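Local atomic coordinates of Ketoacyl_synth_N domain-containing protein (Photorhabdus luminescens subsp. laumondii, PDB entry 6SMO), a protein that belongs to the ketoacyl-synthase family, probably with a role in lipid metabolism, and holds a pentaoxo-dodecanal chain in a pocket. Residues C[327-332]-C[350-355]. Numbering follows the deposited sequence.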
# COMPACT_ATOMS: atom_id res chain seq x y z
N SER C 327 -19.41 16.51 -12.16
CA SER C 327 -19.59 17.92 -12.58
C SER C 327 -20.75 18.04 -13.57
O SER C 327 -21.52 19.01 -13.46
CB SER C 327 -18.31 18.49 -13.16
OG SER C 327 -17.27 18.49 -12.20
N PHE C 328 -20.87 17.08 -14.50
CA PHE C 328 -21.94 17.03 -15.54
C PHE C 328 -23.31 16.86 -14.86
O PHE C 328 -24.25 17.57 -15.26
CB PHE C 328 -21.68 15.90 -16.55
CG PHE C 328 -20.77 16.28 -17.69
CD1 PHE C 328 -21.17 17.22 -18.63
CD2 PHE C 328 -19.53 15.68 -17.85
CE1 PHE C 328 -20.35 17.56 -19.69
CE2 PHE C 328 -18.70 16.02 -18.91
CZ PHE C 328 -19.11 16.96 -19.83
N LEU C 329 -23.40 15.96 -13.88
CA LEU C 329 -24.68 15.58 -13.20
C LEU C 329 -25.10 16.65 -12.19
O LEU C 329 -26.27 16.61 -11.76
CB LEU C 329 -24.50 14.22 -12.50
CG LEU C 329 -24.42 13.01 -13.42
CD1 LEU C 329 -23.90 11.79 -12.68
CD2 LEU C 329 -25.78 12.71 -14.05
N SER C 330 -24.21 17.58 -11.82
CA SER C 330 -24.45 18.66 -10.83
C SER C 330 -25.05 19.90 -11.52
O SER C 330 -24.59 21.02 -11.21
CB SER C 330 -23.18 19.00 -10.09
OG SER C 330 -22.24 19.61 -10.95
N GLU C 331 -26.05 19.70 -12.39
CA GLU C 331 -26.74 20.76 -13.17
C GLU C 331 -25.71 21.62 -13.91
O GLU C 331 -25.83 22.86 -13.87
CB GLU C 331 -27.61 21.61 -12.24
CG GLU C 331 -28.69 20.82 -11.52
CD GLU C 331 -29.51 21.63 -10.52
OE1 GLU C 331 -29.80 21.10 -9.43
OE2 GLU C 331 -29.87 22.78 -10.85
N SER C 332 -24.74 20.97 -14.56
CA SER C 332 -23.64 21.62 -15.33
C SER C 332 -22.95 20.60 -16.24
O SER C 332 -22.72 20.94 -17.41
CB SER C 332 -22.65 22.28 -14.40
OG SER C 332 -21.71 23.07 -15.12
N ASN C 350 -29.51 11.61 -16.32
CA ASN C 350 -29.75 11.48 -14.86
C ASN C 350 -28.87 10.38 -14.25
O ASN C 350 -28.96 10.18 -13.02
CB ASN C 350 -31.24 11.25 -14.55
CG ASN C 350 -31.79 9.96 -15.12
OD1 ASN C 350 -31.11 9.26 -15.88
ND2 ASN C 350 -33.01 9.62 -14.75
N GLN C 351 -28.07 9.68 -15.07
CA GLN C 351 -27.12 8.63 -14.62
C GLN C 351 -25.97 8.51 -15.62
O GLN C 351 -26.25 8.36 -16.83
CB GLN C 351 -27.84 7.28 -14.48
CG GLN C 351 -27.00 6.22 -13.78
CD GLN C 351 -27.75 4.92 -13.59
OE1 GLN C 351 -28.55 4.51 -14.43
NE2 GLN C 351 -27.49 4.25 -12.48
N ILE C 352 -24.73 8.57 -15.14
CA ILE C 352 -23.49 8.32 -15.93
C ILE C 352 -22.77 7.10 -15.33
O ILE C 352 -22.48 7.13 -14.12
CB ILE C 352 -22.58 9.56 -15.99
CG1 ILE C 352 -23.30 10.76 -16.62
CG2 ILE C 352 -21.27 9.25 -16.70
CD1 ILE C 352 -22.56 12.07 -16.49
N ILE C 353 -22.51 6.09 -16.16
CA ILE C 353 -21.79 4.83 -15.77
C ILE C 353 -20.45 4.80 -16.52
O ILE C 353 -20.47 4.86 -17.76
CB ILE C 353 -22.67 3.59 -16.07
CG1 ILE C 353 -23.92 3.58 -15.19
CG2 ILE C 353 -21.87 2.31 -15.92
CD1 ILE C 353 -25.07 2.79 -15.77
N ILE C 354 -19.35 4.72 -15.77
CA ILE C 354 -17.95 4.72 -16.30
C ILE C 354 -17.38 3.30 -16.16
O ILE C 354 -17.57 2.70 -15.09
CB ILE C 354 -17.09 5.75 -15.54
CG1 ILE C 354 -17.75 7.13 -15.53
CG2 ILE C 354 -15.68 5.81 -16.12
CD1 ILE C 354 -17.53 7.90 -14.25
N GLN C 355 -16.72 2.81 -17.21
CA GLN C 355 -16.07 1.47 -17.24
C GLN C 355 -14.57 1.64 -17.51
O GLN C 355 -14.20 2.51 -18.32
CB GLN C 355 -16.71 0.58 -18.32
CG GLN C 355 -16.34 -0.89 -18.17
CD GLN C 355 -16.94 -1.75 -19.25
OE1 GLN C 355 -17.68 -2.70 -18.98
NE2 GLN C 355 -16.62 -1.43 -20.50
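Phe-328 reaches Ile-352 through its methylene alone: CB lies 3.9 Å from Ile-352 CD1, while the ring leads away from the strand toward helix 20-31, where it meets Ile-28 and makes a cation-pi contact with Lys-24. Leu-329, next along the chain, carries most of the contact. Its CG comes within 3.7 Å of Ile-352 CD1, and its CD1 stands 4.0 Å from the same methyl. The two side chains run alongside each other, pointing opposite ways. Ile-352 CG1, anti to its own carbonyl carbon (chi1 -60°), carries CD1 to both helix residues. The other leucine branch, CD2, rests on the backbone at the start of the strand, 3.9 Å from both Asn-350 C and Gln-351 N. Beyond Leu-329 the chain turns off, with Ser-330 OG hydrogen-bonded to Ser-327 O at 2.7 Å. Ile-352 also touches Ala-325 of helix 319-329, and Leu-329 touches Phe-368 of strand 362-369, which pairs with strand 351-356. The closest approaches are thus aliphatic contacts with Ile-352, plus one methyl laid on the peptide bond between Asn-350 and Gln-351; the contact therefore rests on dispersion and the burial of apolar surface, without directional polar bonds between the two segments.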